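Local coordinates for Alr4995 protein (Nostoc sp., PDB 6LRF) that is probably a bifunctional enzyme of arginine catabolism, pairing an arginine dihydrolase of the guanidine-modifying enzyme family with an ornithine cyclodeaminase, at residues Y109-D122 with R139-W151. Numbering follows the deposited sequence.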
loop_
_atom_site.group_PDB
_atom_site.type_symbol
_atom_site.label_atom_id
_atom_site.label_comp_id
_atom_site.label_asym_id
_atom_site.label_seq_id
_atom_site.Cartn_x
_atom_site.Cartn_y
_atom_site.Cartn_z
ATOM N N TYR B 109 -7.581 46.905 -37.472
ATOM C CA TYR B 109 -6.221 46.416 -37.317
ATOM C C TYR B 109 -6.214 44.904 -37.397
ATOM O O TYR B 109 -7.139 44.247 -36.909
ATOM C CB TYR B 109 -5.626 46.865 -35.995
ATOM C CG TYR B 109 -5.465 48.346 -35.890
ATOM C CD1 TYR B 109 -6.445 49.130 -35.304
ATOM C CD2 TYR B 109 -4.342 48.964 -36.388
ATOM C CE1 TYR B 109 -6.297 50.503 -35.207
ATOM C CE2 TYR B 109 -4.182 50.326 -36.296
ATOM C CZ TYR B 109 -5.154 51.091 -35.701
ATOM O OH TYR B 109 -4.980 52.451 -35.614
ATOM N N GLU B 110 -5.175 44.359 -38.010
ATOM C CA GLU B 110 -5.096 42.924 -38.200
ATOM C C GLU B 110 -3.798 42.406 -37.629
ATOM O O GLU B 110 -2.746 43.016 -37.832
ATOM C CB GLU B 110 -5.198 42.573 -39.674
ATOM C CG GLU B 110 -6.536 42.895 -40.277
ATOM C CD GLU B 110 -6.557 42.576 -41.748
ATOM O OE1 GLU B 110 -5.589 42.955 -42.443
ATOM O OE2 GLU B 110 -7.518 41.931 -42.203
ATOM N N LEU B 111 -3.883 41.292 -36.906
ATOM C CA LEU B 111 -2.712 40.665 -36.298
ATOM C C LEU B 111 -1.950 39.879 -37.358
ATOM O O LEU B 111 -2.538 39.507 -38.379
ATOM C CB LEU B 111 -3.147 39.753 -35.149
ATOM C CG LEU B 111 -3.673 40.637 -34.020
ATOM C CD1 LEU B 111 -4.845 40.017 -33.338
ATOM C CD2 LEU B 111 -2.553 40.908 -33.048
ATOM N N PRO B 112 -0.648 39.637 -37.128
ATOM C CA PRO B 112 0.099 38.621 -37.899
ATOM C C PRO B 112 -0.744 37.355 -38.109
ATOM O O PRO B 112 -1.535 37.008 -37.224
ATOM C CB PRO B 112 1.307 38.334 -37.011
ATOM C CG PRO B 112 1.548 39.634 -36.286
ATOM C CD PRO B 112 0.186 40.279 -36.090
ATOM N N LYS B 113 -0.620 36.683 -39.251
ATOM C CA LYS B 113 -1.565 35.606 -39.548
ATOM C C LYS B 113 -1.346 34.365 -38.670
ATOM O O LYS B 113 -2.252 33.538 -38.523
ATOM C CB LYS B 113 -1.523 35.233 -41.039
ATOM C CG LYS B 113 -2.226 36.277 -41.924
ATOM C CD LYS B 113 -2.786 35.712 -43.231
ATOM C CE LYS B 113 -4.324 35.771 -43.242
ATOM N NZ LYS B 113 -4.901 37.102 -43.590
ATOM N N ASP B 114 -0.173 34.249 -38.057
ATOM C CA ASP B 114 0.106 33.123 -37.167
ATOM C C ASP B 114 -0.032 33.521 -35.695
ATOM O O ASP B 114 0.542 32.888 -34.809
ATOM C CB ASP B 114 1.510 32.578 -37.423
ATOM C CG ASP B 114 2.585 33.542 -36.972
ATOM O OD1 ASP B 114 2.368 34.769 -37.110
ATOM O OD2 ASP B 114 3.639 33.080 -36.480
ATOM N N LEU B 115 -0.793 34.578 -35.434
ATOM C CA LEU B 115 -0.967 35.067 -34.075
ATOM C C LEU B 115 -2.450 35.161 -33.748
ATOM O O LEU B 115 -3.056 36.222 -33.886
ATOM C CB LEU B 115 -0.292 36.420 -33.911
ATOM C CG LEU B 115 -0.067 36.919 -32.493
ATOM C CD1 LEU B 115 0.663 35.842 -31.722
ATOM C CD2 LEU B 115 0.767 38.199 -32.543
ATOM N N PRO B 116 -3.044 34.042 -33.330
ATOM C CA PRO B 116 -4.494 34.002 -33.120
ATOM C C PRO B 116 -5.001 34.906 -31.992
ATOM O O PRO B 116 -4.335 35.123 -30.975
ATOM C CB PRO B 116 -4.772 32.519 -32.802
ATOM C CG PRO B 116 -3.445 31.893 -32.561
ATOM C CD PRO B 116 -2.438 32.698 -33.306
ATOM N N PHE B 117 -6.195 35.439 -32.212
ATOM C CA PHE B 117 -6.877 36.306 -31.254
ATOM C C PHE B 117 -8.344 36.293 -31.603
ATOM O O PHE B 117 -8.691 36.525 -32.759
ATOM C CB PHE B 117 -6.342 37.725 -31.308
ATOM C CG PHE B 117 -7.215 38.723 -30.612
ATOM C CD1 PHE B 117 -7.243 38.788 -29.231
ATOM C CD2 PHE B 117 -8.012 39.597 -31.344
ATOM C CE1 PHE B 117 -8.045 39.709 -28.583
ATOM C CE2 PHE B 117 -8.823 40.522 -30.705
ATOM C CZ PHE B 117 -8.838 40.582 -29.318
ATOM N N GLU B 118 -9.221 36.023 -30.644
ATOM C CA GLU B 118 -10.608 35.783 -31.036
ATOM C C GLU B 118 -11.610 36.801 -30.498
ATOM O O GLU B 118 -12.741 36.463 -30.137
ATOM C CB GLU B 118 -10.994 34.352 -30.658
ATOM C CG GLU B 118 -10.130 33.369 -31.474
ATOM C CD GLU B 118 -10.675 31.948 -31.538
ATOM O OE1 GLU B 118 -11.611 31.619 -30.777
ATOM O OE2 GLU B 118 -10.149 31.160 -32.356
ATOM N N GLY B 119 -11.194 38.065 -30.493
ATOM C CA GLY B 119 -12.130 39.173 -30.371
ATOM C C GLY B 119 -12.659 39.434 -28.981
ATOM O O GLY B 119 -11.991 39.145 -27.980
ATOM N N ALA B 120 -13.865 39.983 -28.909
ATOM C CA ALA B 120 -14.428 40.329 -27.611
ATOM C C ALA B 120 -14.788 39.061 -26.845
ATOM O O ALA B 120 -15.018 39.100 -25.639
ATOM C CB ALA B 120 -15.652 41.245 -27.772
ATOM N N GLY B 121 -14.839 37.936 -27.550
ATOM C CA GLY B 121 -14.997 36.650 -26.892
ATOM C C GLY B 121 -13.829 36.286 -25.975
ATOM O O GLY B 121 -14.008 35.501 -25.052
ATOM N N ASP B 122 -12.650 36.859 -26.226
ATOM C CA ASP B 122 -11.450 36.612 -25.413
ATOM C C ASP B 122 -10.895 37.878 -24.777
ATOM O O ASP B 122 -9.848 37.838 -24.125
ATOM C CB ASP B 122 -10.332 35.962 -26.239
ATOM C CG ASP B 122 -10.072 34.494 -25.848
ATOM O OD1 ASP B 122 -10.660 34.021 -24.849
ATOM O OD2 ASP B 122 -9.262 33.821 -26.527
ATOM N N ARG B 139 -7.372 29.849 -27.134
ATOM C CA ARG B 139 -7.657 30.426 -28.440
ATOM C C ARG B 139 -6.718 31.590 -28.744
ATOM O O ARG B 139 -5.884 31.500 -29.647
ATOM C CB ARG B 139 -9.123 30.861 -28.510
ATOM C CG ARG B 139 -10.102 29.674 -28.563
ATOM C CD ARG B 139 -9.860 28.775 -29.792
ATOM N NE ARG B 139 -10.871 27.722 -29.889
ATOM C CZ ARG B 139 -12.094 27.884 -30.400
ATOM N NH1 ARG B 139 -12.480 29.064 -30.881
ATOM N NH2 ARG B 139 -12.937 26.861 -30.428
ATOM N N SER B 140 -6.831 32.670 -27.982
ATOM C CA SER B 140 -5.943 33.804 -28.177
ATOM C C SER B 140 -4.575 33.583 -27.546
ATOM O O SER B 140 -4.474 33.113 -26.426
ATOM C CB SER B 140 -6.573 35.071 -27.603
ATOM O OG SER B 140 -7.879 35.242 -28.131
ATOM N N GLU B 141 -3.538 33.968 -28.275
ATOM C CA GLU B 141 -2.157 33.909 -27.819
ATOM C C GLU B 141 -1.797 35.064 -26.911
ATOM O O GLU B 141 -2.244 36.204 -27.106
ATOM C CB GLU B 141 -1.209 33.914 -29.016
ATOM C CG GLU B 141 -1.194 32.625 -29.796
ATOM C CD GLU B 141 -0.282 31.568 -29.181
ATOM O OE1 GLU B 141 0.595 31.922 -28.357
ATOM O OE2 GLU B 141 -0.446 30.380 -29.537
ATOM N N LEU B 142 -0.963 34.761 -25.931
ATOM C CA LEU B 142 -0.457 35.741 -24.986
ATOM C C LEU B 142 0.201 36.909 -25.712
ATOM O O LEU B 142 0.041 38.080 -25.328
ATOM C CB LEU B 142 0.536 35.063 -24.030
ATOM C CG LEU B 142 1.221 35.974 -23.014
ATOM C CD1 LEU B 142 0.177 36.695 -22.164
ATOM C CD2 LEU B 142 2.175 35.133 -22.139
ATOM N N ASP B 143 0.910 36.596 -26.791
ATOM C CA ASP B 143 1.598 37.624 -27.566
ATOM C C ASP B 143 0.671 38.607 -28.333
ATOM O O ASP B 143 1.141 39.617 -28.849
ATOM C CB ASP B 143 2.551 36.956 -28.548
ATOM C CG ASP B 143 3.841 36.496 -27.888
ATOM O OD1 ASP B 143 4.081 36.876 -26.719
ATOM O OD2 ASP B 143 4.620 35.766 -28.548
ATOM N N SER B 144 -0.620 38.319 -28.426
ATOM C CA SER B 144 -1.527 39.278 -29.059
ATOM C C SER B 144 -1.827 40.468 -28.141
ATOM O O SER B 144 -2.247 41.533 -28.603
ATOM C CB SER B 144 -2.838 38.604 -29.482
ATOM O OG SER B 144 -3.619 38.211 -28.354
ATOM N N HIS B 145 -1.599 40.305 -26.843
ATOM C CA HIS B 145 -2.060 41.296 -25.893
ATOM C C HIS B 145 -1.350 42.650 -26.036
ATOM O O HIS B 145 -2.011 43.690 -25.918
ATOM C CB HIS B 145 -1.944 40.750 -24.460
ATOM C CG HIS B 145 -2.850 39.583 -24.202
ATOM N ND1 HIS B 145 -3.018 39.020 -22.954
ATOM C CD2 HIS B 145 -3.657 38.886 -25.037
ATOM C CE1 HIS B 145 -3.874 38.016 -23.038
ATOM N NE2 HIS B 145 -4.284 37.920 -24.289
ATOM N N PRO B 146 -0.029 42.662 -26.293
ATOM C CA PRO B 146 0.585 43.984 -26.523
ATOM C C PRO B 146 0.057 44.734 -27.760
ATOM O O PRO B 146 0.116 45.959 -27.792
ATOM C CB PRO B 146 2.071 43.658 -26.713
ATOM C CG PRO B 146 2.261 42.352 -25.941
ATOM C CD PRO B 146 0.989 41.593 -26.207
ATOM N N TYR B 147 -0.422 44.006 -28.764
ATOM C CA TYR B 147 -1.001 44.621 -29.950
ATOM C C TYR B 147 -2.304 45.303 -29.582
ATOM O O TYR B 147 -2.593 46.414 -30.042
ATOM C CB TYR B 147 -1.242 43.573 -31.038
ATOM C CG TYR B 147 0.011 43.081 -31.730
ATOM C CD1 TYR B 147 0.490 43.709 -32.870
ATOM C CD2 TYR B 147 0.703 41.969 -31.255
ATOM C CE1 TYR B 147 1.642 43.250 -33.515
ATOM C CE2 TYR B 147 1.850 41.505 -31.889
ATOM C CZ TYR B 147 2.310 42.149 -33.020
ATOM O OH TYR B 147 3.439 41.692 -33.656
ATOM N N LEU B 148 -3.086 44.633 -28.741
ATOM C CA LEU B 148 -4.358 45.174 -28.314
ATOM C C LEU B 148 -4.132 46.498 -27.605
ATOM O O LEU B 148 -4.867 47.475 -27.802
ATOM C CB LEU B 148 -5.078 44.209 -27.384
ATOM C CG LEU B 148 -5.267 42.793 -27.883
ATOM C CD1 LEU B 148 -6.062 42.018 -26.846
ATOM C CD2 LEU B 148 -5.988 42.818 -29.210
ATOM N N ALA B 149 -3.103 46.516 -26.770
ATOM C CA ALA B 149 -2.834 47.663 -25.928
ATOM C C ALA B 149 -2.398 48.856 -26.783
ATOM O O ALA B 149 -2.861 49.972 -26.589
ATOM C CB ALA B 149 -1.778 47.318 -24.915
ATOM N N LYS B 150 -1.492 48.592 -27.718
ATOM C CA LYS B 150 -0.933 49.600 -28.623
ATOM C C LYS B 150 -1.994 50.171 -29.568
ATOM O O LYS B 150 -2.090 51.375 -29.749
ATOM C CB LYS B 150 0.213 48.979 -29.427
ATOM C CG LYS B 150 0.855 49.894 -30.446
ATOM C CD LYS B 150 2.018 49.208 -31.168
ATOM C CE LYS B 150 1.552 47.990 -31.962
ATOM N NZ LYS B 150 2.624 47.504 -32.882
ATOM N N TRP B 151 -2.804 49.292 -30.145
ATOM C CA TRP B 151 -3.790 49.684 -31.146
ATOM C C TRP B 151 -5.074 50.254 -30.570
ATOM O O TRP B 151 -5.760 51.040 -31.234
ATOM C CB TRP B 151 -4.142 48.491 -32.023
ATOM C CG TRP B 151 -3.077 48.119 -32.987
ATOM C CD1 TRP B 151 -2.065 48.918 -33.454
ATOM C CD2 TRP B 151 -2.921 46.857 -33.631
ATOM N NE1 TRP B 151 -1.287 48.220 -34.351
ATOM C CE2 TRP B 151 -1.798 46.954 -34.482
ATOM C CE3 TRP B 151 -3.618 45.644 -33.569
ATOM C CZ2 TRP B 151 -1.362 45.890 -35.260
ATOM C CZ3 TRP B 151 -3.187 44.593 -34.355
ATOM C CH2 TRP B 151 -2.069 44.722 -35.186
HETATM O O HOH W 1 -8.517 31.494 -25.061
#
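The loop 109-122 runs beside the segment 139-151, its backbone closest at F117 and S140, whose CA atoms are 4.1 Å apart, and well spread at Y109 and W151. Both belong to the dihydrolase domain, of the guanidine-modifying (GME) fold, where the loop joins strands 107-109 and 123-125 and packs along helix 145-152. At the far end the Y109 ring lies face to face on the five-membered ring of W151, centroids 4.2 Å apart and planes at 16°, while Y109 CB sits over the six-membered ring. The other indole face rests on Y147 CD1, so a broad flat side chain suits this slot between two tyrosines. Cut back to an alanine, W151 would probably leave the Y109 ring without its stacking partner and open a gap beside Y147. L111 CD2 and L115 CD2, branch methyls that suit an aromatic surface, reach Y147 obliquely, the latter 3.5 Å from Y147 CE2, and the compact ring of P112 sets CD over one ring face. The flat F117 ring, swung beside its own carbonyl carbon by a chi1 of 165°, offers one face to L148 CD2.

Polar bonds fix the near end. E141 N donates to P116 O in a nearly straight bond (172°), tying the two backbones together. R139, long enough to span to the E118 carboxylate, brings NH1 to the syn lone pair of E118 OE1 at 2.7 Å, a salt bridge lying near the guanidinium plane; H168 also bonds that oxygen, and I21 O takes R139 NH2. S140, small enough for the close approach, uses its hydroxyl twice, accepting from E118 N and donating to the anti lone pair of D122 OD2 at 2.6 Å. The same carboxylate oxygen also takes S140 N, 3.1 Å away, and a water that bridges it to R139 N.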